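Local coordinates for latency-associated nuclear antigen (Murid herpesvirus 4, PDB 4BLG), which probably binds viral DNA through the C-terminal domain described here, a dimeric domain of a longer gammaherpesvirus protein associated with latency, at residues Q13-H18 with N52-C57; P34-S39 with K122-L127; S44-Y49 with C81-L86. One frame throughout, in Å; residues are numbered along the deposited sequence.

All three contacts belong to the one LANA-type DNA-binding domain. Interactions 1 and 3 share helix 48-57 and touch where Leu86 CD2 packs on His55 N at 3.7 Å, although their centres lie about 17 Å apart. Each also holds a phosphate ion, probably from the crystallisation liquor: one lies at Met15 N and beside Lys53, the other is bound by His47. Interaction 2 sits on the opposite side of the chain's centre from both, about 24 Å from interaction 1 and 25 Å from interaction 3, centre to centre. Interactions 2 and 3 both reach the second subunit: Pro126 of interaction 2 packs on Ser44 of the second subunit.

Interaction 1: residues Q13-H18 with N52-C57; sequences QGMRRH and NKLHKC. With PO4 (phosphate ion), chain E.
With CG anti to the backbone N (chi1 176°) and the chain extended beyond it, Met15 reaches from helix 13-22 toward Cys57 and Leu54 of helix 48-57. Lys53 is likewise stretched out, its CG opposite its own backbone N at chi1 -175°, and it crosses the methionine obliquely, with Met15 CB 3.9 Å from Lys53 CE. The thioether suits this place because its unbranched, flexible chain can follow the uneven surface of the neighbouring helix: Met15 SD meets the branch methyl Leu54 CD1 at 4.0 Å. Small Cys57 lets the backbones draw close, and its SG touches both Met15 CB and the aliphatic CG of Arg16, 3.7 Å from the latter. The arginine uses its polar end on the backbone of Lys11, though only weakly. Tyr106 of helix 93-110 packs against both Met15 and Lys53.

Lysine combines an apolar shaft for this packing with a charged tip for a phosphate, probably from the crystallisation liquor. Lys53 NZ points at phosphate O1, though the modelled separation is too short to be trusted in detail. A nearly straight bond runs from Met15 N to phosphate O2 (2.7 Å, 172°), and Tyr106 OH supplies another. Binding of an anion by a main-chain N-H in the first turn is common at helix N-termini, here where helix 13-22 packs on helix 48-57 in the LANA-type DNA-binding domain.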
loop_
_atom_site.group_PDB
_atom_site.type_symbol
_atom_site.label_atom_id
_atom_site.label_comp_id
_atom_site.label_asym_id
_atom_site.label_seq_id
_atom_site.Cartn_x
_atom_site.Cartn_y
_atom_site.Cartn_z
ATOM N N GLN A 13 21.734 12.116 -4.428
ATOM C CA GLN A 13 21.635 13.555 -4.587
ATOM C C GLN A 13 21.141 13.882 -5.981
ATOM O O GLN A 13 20.371 14.813 -6.150
ATOM C CB GLN A 13 22.980 14.233 -4.350
ATOM C CG GLN A 13 22.939 15.729 -4.572
ATOM C CD GLN A 13 24.297 16.364 -4.448
ATOM O OE1 GLN A 13 24.753 16.664 -3.349
ATOM N NE2 GLN A 13 24.958 16.571 -5.579
ATOM N N GLY A 14 21.586 13.115 -6.973
ATOM C CA GLY A 14 21.174 13.331 -8.348
ATOM C C GLY A 14 19.670 13.212 -8.534
ATOM O O GLY A 14 18.997 14.143 -8.963
ATOM N N MET A 15 19.113 12.060 -8.204
ATOM C CA MET A 15 17.677 11.907 -8.366
ATOM C C MET A 15 16.908 12.926 -7.519
ATOM O O MET A 15 15.887 13.448 -7.956
ATOM C CB MET A 15 17.227 10.499 -8.027
ATOM C CG MET A 15 15.721 10.366 -8.111
ATOM S SD MET A 15 15.140 8.675 -8.131
ATOM C CE MET A 15 13.547 8.915 -8.923
ATOM N N ARG A 16 17.402 13.222 -6.323
ATOM C CA ARG A 16 16.717 14.166 -5.439
ATOM C C ARG A 16 16.614 15.554 -6.079
ATOM O O ARG A 16 15.539 16.166 -6.145
ATOM C CB ARG A 16 17.428 14.238 -4.079
ATOM C CG ARG A 16 17.061 13.073 -3.154
ATOM C CD ARG A 16 17.647 13.218 -1.755
ATOM N NE ARG A 16 19.088 12.974 -1.712
ATOM C CZ ARG A 16 20.025 13.916 -1.603
ATOM N NH1 ARG A 16 19.707 15.202 -1.526
ATOM N NH2 ARG A 16 21.302 13.564 -1.571
ATOM N N ARG A 17 17.741 16.033 -6.587
ATOM C CA ARG A 17 17.795 17.361 -7.144
ATOM C C ARG A 17 16.896 17.391 -8.370
ATOM O O ARG A 17 16.162 18.354 -8.594
ATOM C CB ARG A 17 19.243 17.756 -7.470
ATOM C CG ARG A 17 20.100 18.003 -6.226
ATOM C CD ARG A 17 21.542 18.385 -6.557
ATOM N NE ARG A 17 22.199 18.992 -5.403
ATOM C CZ ARG A 17 23.379 19.606 -5.429
ATOM N NH1 ARG A 17 24.075 19.710 -6.557
ATOM N NH2 ARG A 17 23.870 20.129 -4.315
ATOM N N HIS A 18 16.919 16.305 -9.134
ATOM C CA HIS A 18 16.112 16.231 -10.329
ATOM C C HIS A 18 14.660 16.472 -9.960
ATOM O O HIS A 18 14.017 17.352 -10.523
ATOM C CB HIS A 18 16.249 14.883 -11.031
ATOM C CG HIS A 18 15.241 14.684 -12.120
ATOM N ND1 HIS A 18 15.365 15.258 -13.368
ATOM C CD2 HIS A 18 14.069 14.009 -12.136
ATOM C CE1 HIS A 18 14.322 14.930 -14.108
ATOM N NE2 HIS A 18 13.523 14.171 -13.384
ATOM N N ASN A 52 14.748 0.871 -2.844
ATOM C CA ASN A 52 15.375 1.549 -1.709
ATOM C C ASN A 52 15.800 2.957 -2.128
ATOM O O ASN A 52 15.620 3.925 -1.382
ATOM C CB ASN A 52 16.588 0.781 -1.171
ATOM C CG ASN A 52 16.199 -0.466 -0.393
ATOM O OD1 ASN A 52 16.690 -1.558 -0.674
ATOM N ND2 ASN A 52 15.322 -0.309 0.597
ATOM N N LYS A 53 16.366 3.078 -3.325
ATOM C CA LYS A 53 16.685 4.413 -3.842
ATOM C C LYS A 53 15.451 5.310 -3.832
ATOM O O LYS A 53 15.491 6.417 -3.286
ATOM C CB LYS A 53 17.256 4.347 -5.258
ATOM C CG LYS A 53 17.735 5.697 -5.810
ATOM C CD LYS A 53 18.324 5.534 -7.215
ATOM C CE LYS A 53 18.577 6.868 -7.915
ATOM N NZ LYS A 53 19.567 6.755 -9.044
ATOM N N LEU A 54 14.356 4.834 -4.432
ATOM C CA LEU A 54 13.145 5.648 -4.556
ATOM C C LEU A 54 12.618 6.012 -3.180
ATOM O O LEU A 54 12.051 7.077 -2.976
ATOM C CB LEU A 54 12.058 4.918 -5.351
ATOM C CG LEU A 54 11.984 5.201 -6.851
ATOM C CD1 LEU A 54 13.342 5.104 -7.488
ATOM C CD2 LEU A 54 11.007 4.250 -7.527
ATOM N N HIS A 55 12.819 5.115 -2.232
ATOM C CA HIS A 55 12.331 5.329 -0.884
ATOM C C HIS A 55 13.038 6.513 -0.240
ATOM O O HIS A 55 12.391 7.354 0.384
ATOM C CB HIS A 55 12.535 4.090 -0.028
ATOM C CG HIS A 55 12.460 4.367 1.437
ATOM N ND1 HIS A 55 11.273 4.640 2.082
ATOM C CD2 HIS A 55 13.428 4.441 2.378
ATOM C CE1 HIS A 55 11.514 4.858 3.363
ATOM N NE2 HIS A 55 12.813 4.740 3.569
ATOM N N LYS A 56 14.361 6.578 -0.360
ATOM C CA LYS A 56 15.078 7.718 0.223
ATOM C C LYS A 56 14.774 9.000 -0.584
ATOM O O LYS A 56 14.767 10.094 -0.034
ATOM C CB LYS A 56 16.606 7.459 0.352
ATOM C CG LYS A 56 17.062 6.286 1.294
ATOM C CD LYS A 56 17.142 6.593 2.821
ATOM C CE LYS A 56 17.575 5.326 3.594
ATOM N NZ LYS A 56 16.840 5.018 4.857
ATOM N N CYS A 57 14.490 8.860 -1.878
ATOM C CA CYS A 57 14.295 10.029 -2.743
ATOM C C CYS A 57 12.883 10.632 -2.811
ATOM O O CYS A 57 12.736 11.853 -2.860
ATOM C CB CYS A 57 14.762 9.710 -4.163
ATOM S SG CYS A 57 16.542 9.548 -4.285
HETATM P P PO4 E . 21.484 9.396 -8.582
HETATM O O1 PO4 E . 20.560 8.832 -9.634
HETATM O O2 PO4 E . 20.667 10.006 -7.468
HETATM O O3 PO4 E . 22.347 8.289 -8.025
HETATM O O4 PO4 E . 22.363 10.457 -9.201
#

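Interaction 2: residues P34-S39 with K122-L127; sequences PTHFKS and KPYFPL
His36 and Tyr124 lie face to face, their ring centroids 3.9 Å apart and their planes only 11° from parallel. Flat, polarisable rings suit this partly exposed side, where they can stack while keeping polar atoms at the rim. The tyrosine reaches the histidine with CG lodged between its own backbone N and carbonyl carbon (chi1 37°), and each ring has a second neighbour on its other face: Thr35 CG2 over the imidazole, Pro123 CG over the phenol. The outer side is looser. Exposed Lys38 extends its chain past Pro123 O, with CG 3.5 Å from that carbonyl, a placement that leaves its hydrocarbon part to do the touching.

Next to the stack, the two loops are joined through their backbones. Phe125 N donates to Phe37 O at 2.8 Å and an almost linear 174°, and a water links Phe37 N to Phe125 O, so both polar groups of Phe37 are engaged with the same partner residue. One loop leads into the inner strand 39-45 and the other leaves 115-122, the outermost strand within the chain on that side, whose Lys122 pairs with a strand of the second subunit and carries the antiparallel sheet across the dimer. Pro126, whose ring restricts the backbone, is the centre of an inverse gamma turn that redirects the chain toward Leu127.

The tight, buried side is mostly apolar. Leu127 CD1 packs on Phe37 CD1 at 3.7 Å, the two side chains crossing at about a right angle, and Pro34 CG lies over one face of the Phe37 ring. The Phe125 ring brings its edge to Ser39, with CE2 3.6 Å from Ser39 C; Phe89 meets it edge-to-face, and Met42 of the second subunit packs against it.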
loop_
_atom_site.group_PDB
_atom_site.type_symbol
_atom_site.label_atom_id
_atom_site.label_comp_id
_atom_site.label_asym_id
_atom_site.label_seq_id
_atom_site.Cartn_x
_atom_site.Cartn_y
_atom_site.Cartn_z
ATOM N N PRO A 34 -0.205 18.346 3.383
ATOM C CA PRO A 34 -1.637 18.563 3.224
ATOM C C PRO A 34 -2.373 18.008 4.435
ATOM O O PRO A 34 -1.805 17.243 5.220
ATOM C CB PRO A 34 -1.968 17.759 1.973
ATOM C CG PRO A 34 -0.954 16.662 1.950
ATOM C CD PRO A 34 0.293 17.234 2.552
ATOM N N THR A 35 -3.634 18.378 4.575
ATOM C CA THR A 35 -4.409 17.975 5.734
ATOM C C THR A 35 -4.720 16.491 5.667
ATOM O O THR A 35 -4.689 15.803 6.687
ATOM C CB THR A 35 -5.705 18.767 5.816
ATOM O OG1 THR A 35 -5.391 20.161 5.898
ATOM C CG2 THR A 35 -6.523 18.348 7.043
ATOM N N HIS A 36 -5.008 16.005 4.461
ATOM C CA HIS A 36 -5.299 14.590 4.242
ATOM C C HIS A 36 -4.622 14.094 2.973
ATOM O O HIS A 36 -4.432 14.849 2.018
ATOM C CB HIS A 36 -6.809 14.354 4.131
ATOM C CG HIS A 36 -7.575 14.727 5.360
ATOM N ND1 HIS A 36 -7.195 14.332 6.625
ATOM C CD2 HIS A 36 -8.708 15.453 5.517
ATOM C CE1 HIS A 36 -8.058 14.803 7.509
ATOM N NE2 HIS A 36 -8.986 15.486 6.862
ATOM N N PHE A 37 -4.260 12.818 2.974
ATOM C CA PHE A 37 -3.650 12.174 1.820
ATOM C C PHE A 37 -4.654 11.210 1.203
ATOM O O PHE A 37 -4.800 10.080 1.666
ATOM C CB PHE A 37 -2.404 11.403 2.253
ATOM C CG PHE A 37 -1.294 12.280 2.744
ATOM C CD1 PHE A 37 -1.274 12.721 4.057
ATOM C CD2 PHE A 37 -0.275 12.675 1.888
ATOM C CE1 PHE A 37 -0.255 13.540 4.513
ATOM C CE2 PHE A 37 0.753 13.487 2.339
ATOM C CZ PHE A 37 0.762 13.920 3.654
ATOM N N LYS A 38 -5.348 11.655 0.160
ATOM C CA LYS A 38 -6.391 10.842 -0.463
ATOM C C LYS A 38 -5.836 9.892 -1.523
ATOM O O LYS A 38 -6.512 8.938 -1.917
ATOM C CB LYS A 38 -7.469 11.734 -1.088
ATOM C CG LYS A 38 -8.222 12.594 -0.083
ATOM C CD LYS A 38 -9.340 13.395 -0.743
ATOM C CE LYS A 38 -10.298 13.963 0.297
ATOM N NZ LYS A 38 -11.619 14.346 -0.284
ATOM N N SER A 39 -4.613 10.144 -1.983
ATOM C CA SER A 39 -4.041 9.330 -3.050
ATOM C C SER A 39 -2.606 8.905 -2.786
ATOM O O SER A 39 -1.957 9.352 -1.839
ATOM C CB SER A 39 -4.088 10.077 -4.370
ATOM O OG SER A 39 -5.375 10.591 -4.625
ATOM N N LYS A 122 -10.616 5.775 0.253
ATOM C CA LYS A 122 -11.906 6.358 0.617
ATOM C C LYS A 122 -11.956 6.278 2.154
ATOM O O LYS A 122 -11.884 5.186 2.703
ATOM C CB LYS A 122 -13.058 5.554 -0.048
ATOM N N PRO A 123 -12.033 7.426 2.864
ATOM C CA PRO A 123 -12.024 8.820 2.404
ATOM C C PRO A 123 -10.618 9.362 2.149
ATOM O O PRO A 123 -10.463 10.311 1.388
ATOM C CB PRO A 123 -12.648 9.567 3.585
ATOM C CG PRO A 123 -12.225 8.786 4.767
ATOM C CD PRO A 123 -12.266 7.349 4.324
ATOM N N TYR A 124 -9.626 8.780 2.817
ATOM C CA TYR A 124 -8.219 9.118 2.631
ATOM C C TYR A 124 -7.419 8.075 3.380
ATOM O O TYR A 124 -7.979 7.267 4.105
ATOM C CB TYR A 124 -7.871 10.515 3.158
ATOM C CG TYR A 124 -8.587 10.905 4.430
ATOM C CD1 TYR A 124 -8.261 10.322 5.648
ATOM C CD2 TYR A 124 -9.589 11.867 4.412
ATOM C CE1 TYR A 124 -8.926 10.683 6.812
ATOM C CE2 TYR A 124 -10.252 12.232 5.568
ATOM C CZ TYR A 124 -9.918 11.639 6.763
ATOM O OH TYR A 124 -10.583 12.012 7.909
ATOM N N PHE A 125 -6.107 8.079 3.201
ATOM C CA PHE A 125 -5.276 7.085 3.858
ATOM C C PHE A 125 -5.163 7.396 5.343
ATOM O O PHE A 125 -5.249 8.555 5.744
ATOM C CB PHE A 125 -3.908 7.012 3.199
ATOM C CG PHE A 125 -3.922 6.313 1.872
ATOM C CD1 PHE A 125 -3.927 4.932 1.808
ATOM C CD2 PHE A 125 -3.933 7.028 0.695
ATOM C CE1 PHE A 125 -3.938 4.281 0.599
ATOM C CE2 PHE A 125 -3.944 6.377 -0.525
ATOM C CZ PHE A 125 -3.952 5.003 -0.569
ATOM N N PRO A 126 -4.986 6.350 6.167
ATOM C CA PRO A 126 -5.018 6.480 7.626
ATOM C C PRO A 126 -3.728 7.064 8.203
ATOM O O PRO A 126 -3.110 6.456 9.069
ATOM C CB PRO A 126 -5.209 5.037 8.087
ATOM C CG PRO A 126 -4.504 4.234 7.039
ATOM C CD PRO A 126 -4.712 4.965 5.746
ATOM N N LEU A 127 -3.331 8.235 7.716
ATOM C CA LEU A 127 -2.246 8.987 8.332
ATOM C C LEU A 127 -2.844 10.092 9.204
ATOM O O LEU A 127 -3.887 10.656 8.875
ATOM C CB LEU A 127 -1.345 9.592 7.260
ATOM C CG LEU A 127 -0.788 8.580 6.257
ATOM C CD1 LEU A 127 -0.673 9.206 4.883
ATOM C CD2 LEU A 127 0.555 8.057 6.724
HETATM O O HOH W 1 -4.665 11.294 5.286
#

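Interaction 3: residues S44-Y49 with C81-L86; sequences SSTHPY and CVTYYL. With PO4 (phosphate ion), chain C.
Pro48 lies flat against Tyr84, with CB over the centre of the phenol ring, 3.7 Å from the centroid and 5° off the ring normal. This is a CH-pi contact, for which proline's rigid, electron-poor methylenes and tyrosine's electron-rich face are well matched. The tyrosine's CG stands opposite its own carbonyl carbon (chi1 -55°), which presents the ring's face to Pro48 and its edge to Ser45 O and Thr46 O. Thr46 meets the other segment through its methyl, with CG2 3.7 Å from Val82 O, and a water bridges Thr46 O to that same carbonyl.

The backbones of Ser45 and Tyr84 form an antiparallel hydrogen-bonded pair, Ser45 N to Tyr84 O at 3.0 Å and Tyr84 N to Ser45 O at 2.8 Å. On the other face of the sheet, compact Ser44 allows its CB to sit 4.2 Å from Tyr85 CB, while the tyrosine's ring leads off to meet Tyr85 of the second subunit through its hydroxyl.

His47, at the N-cap position, gives its ND1 to phosphate O2 at 2.9 Å; Thr50, Ser113 and His111 bind the same ion. Ser45 OG, also bonded to Ser113, accepts from His47 N at 2.9 Å. The resulting ST turn and the N-cap lead from strand 39-45 of the antiparallel sheet into helix 48-57, in a LANA-type domain whose sheet continues into the second subunit.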
loop_
_atom_site.group_PDB
_atom_site.type_symbol
_atom_site.label_atom_id
_atom_site.label_comp_id
_atom_site.label_asym_id
_atom_site.label_seq_id
_atom_site.Cartn_x
_atom_site.Cartn_y
_atom_site.Cartn_z
ATOM N N SER A 44 6.545 -0.134 -8.047
ATOM C CA SER A 44 6.888 -1.529 -7.870
ATOM C C SER A 44 7.977 -1.974 -8.838
ATOM O O SER A 44 8.210 -1.350 -9.873
ATOM C CB SER A 44 5.643 -2.391 -8.058
ATOM O OG SER A 44 5.083 -2.194 -9.341
ATOM N N SER A 45 8.632 -3.073 -8.492
ATOM C CA SER A 45 9.766 -3.555 -9.255
ATOM C C SER A 45 10.301 -4.827 -8.616
ATOM O O SER A 45 10.170 -5.015 -7.419
ATOM C CB SER A 45 10.857 -2.488 -9.266
ATOM O OG SER A 45 12.101 -3.048 -9.610
ATOM N N THR A 46 10.914 -5.690 -9.415
ATOM C CA THR A 46 11.513 -6.920 -8.896
ATOM C C THR A 46 12.904 -6.659 -8.329
ATOM O O THR A 46 13.554 -7.570 -7.796
ATOM C CB THR A 46 11.640 -7.998 -9.987
ATOM O OG1 THR A 46 12.461 -7.512 -11.052
ATOM C CG2 THR A 46 10.272 -8.391 -10.535
ATOM N N HIS A 47 13.360 -5.416 -8.454
ATOM C CA HIS A 47 14.671 -5.016 -7.953
ATOM C C HIS A 47 14.540 -4.195 -6.665
ATOM O O HIS A 47 14.188 -3.018 -6.704
ATOM C CB HIS A 47 15.394 -4.192 -9.016
ATOM C CG HIS A 47 15.679 -4.951 -10.271
ATOM N ND1 HIS A 47 16.067 -4.335 -11.442
ATOM C CD2 HIS A 47 15.635 -6.277 -10.541
ATOM C CE1 HIS A 47 16.249 -5.247 -12.378
ATOM N NE2 HIS A 47 15.995 -6.436 -11.857
ATOM N N PRO A 48 14.833 -4.809 -5.516
ATOM C CA PRO A 48 14.594 -4.096 -4.253
ATOM C C PRO A 48 15.561 -2.925 -4.022
ATOM O O PRO A 48 15.241 -1.981 -3.299
ATOM C CB PRO A 48 14.791 -5.185 -3.191
ATOM C CG PRO A 48 15.687 -6.198 -3.837
ATOM C CD PRO A 48 15.387 -6.161 -5.309
ATOM N N TYR A 49 16.732 -2.990 -4.634
ATOM C CA TYR A 49 17.764 -1.970 -4.423
ATOM C C TYR A 49 17.333 -0.635 -5.039
ATOM O O TYR A 49 17.492 0.443 -4.457
ATOM C CB TYR A 49 19.112 -2.442 -4.974
ATOM C CG TYR A 49 19.079 -3.064 -6.369
ATOM C CD1 TYR A 49 18.793 -4.412 -6.542
ATOM C CD2 TYR A 49 19.361 -2.309 -7.501
ATOM C CE1 TYR A 49 18.762 -4.988 -7.793
ATOM C CE2 TYR A 49 19.339 -2.881 -8.767
ATOM C CZ TYR A 49 19.045 -4.223 -8.905
ATOM O OH TYR A 49 19.011 -4.803 -10.155
ATOM N N CYS A 81 9.339 -14.818 -8.887
ATOM C CA CYS A 81 10.140 -13.666 -8.599
ATOM C C CYS A 81 9.297 -12.751 -7.771
ATOM O O CYS A 81 8.240 -12.348 -8.200
ATOM C CB CYS A 81 10.454 -12.974 -9.900
ATOM S SG CYS A 81 11.961 -12.055 -9.813
ATOM N N VAL A 82 9.748 -12.408 -6.589
ATOM C CA VAL A 82 8.966 -11.512 -5.773
ATOM C C VAL A 82 8.963 -10.141 -6.437
ATOM O O VAL A 82 9.910 -9.752 -7.126
ATOM C CB VAL A 82 9.461 -11.432 -4.313
ATOM C CG1 VAL A 82 10.905 -10.991 -4.247
ATOM C CG2 VAL A 82 8.572 -10.489 -3.514
ATOM N N THR A 83 7.856 -9.439 -6.270
ATOM C CA THR A 83 7.743 -8.074 -6.735
ATOM C C THR A 83 7.672 -7.189 -5.501
ATOM O O THR A 83 6.819 -7.382 -4.635
ATOM C CB THR A 83 6.506 -7.903 -7.609
ATOM O OG1 THR A 83 6.651 -8.718 -8.773
ATOM C CG2 THR A 83 6.324 -6.447 -8.020
ATOM N N TYR A 84 8.620 -6.268 -5.392
ATOM C CA TYR A 84 8.645 -5.318 -4.288
ATOM C C TYR A 84 7.854 -4.062 -4.636
ATOM O O TYR A 84 7.554 -3.815 -5.794
ATOM C CB TYR A 84 10.078 -4.971 -3.934
ATOM C CG TYR A 84 10.929 -6.181 -3.623
ATOM C CD1 TYR A 84 11.593 -6.863 -4.631
ATOM C CD2 TYR A 84 11.064 -6.641 -2.329
ATOM C CE1 TYR A 84 12.375 -7.965 -4.353
ATOM C CE2 TYR A 84 11.842 -7.748 -2.042
ATOM C CZ TYR A 84 12.493 -8.404 -3.055
ATOM O OH TYR A 84 13.269 -9.502 -2.762
ATOM N N TYR A 85 7.492 -3.286 -3.618
ATOM C CA TYR A 85 6.716 -2.069 -3.829
ATOM C C TYR A 85 6.944 -1.081 -2.712
ATOM O O TYR A 85 7.464 -1.423 -1.666
ATOM C CB TYR A 85 5.217 -2.374 -3.903
ATOM C CG TYR A 85 4.553 -2.486 -2.543
ATOM C CD1 TYR A 85 4.503 -3.701 -1.868
ATOM C CD2 TYR A 85 3.973 -1.375 -1.936
ATOM C CE1 TYR A 85 3.893 -3.805 -0.619
ATOM C CE2 TYR A 85 3.360 -1.472 -0.696
ATOM C CZ TYR A 85 3.325 -2.687 -0.041
ATOM O OH TYR A 85 2.715 -2.778 1.192
ATOM N N LEU A 86 6.546 0.159 -2.952
ATOM C CA LEU A 86 6.393 1.130 -1.888
ATOM C C LEU A 86 5.262 2.046 -2.297
ATOM O O LEU A 86 4.869 2.075 -3.458
ATOM C CB LEU A 86 7.681 1.921 -1.637
ATOM C CG LEU A 86 8.258 2.797 -2.755
ATOM C CD1 LEU A 86 7.416 4.031 -3.017
ATOM C CD2 LEU A 86 9.668 3.212 -2.379
HETATM P P PO4 C . 16.472 -0.941 -12.670
HETATM O O1 PO4 C . 17.024 -2.041 -13.531
HETATM O O2 PO4 C . 16.247 -1.494 -11.290
HETATM O O3 PO4 C . 17.467 0.186 -12.600
HETATM O O4 PO4 C . 15.143 -0.460 -13.208
HETATM O O HOH W 2 12.688 -10.303 -7.086
#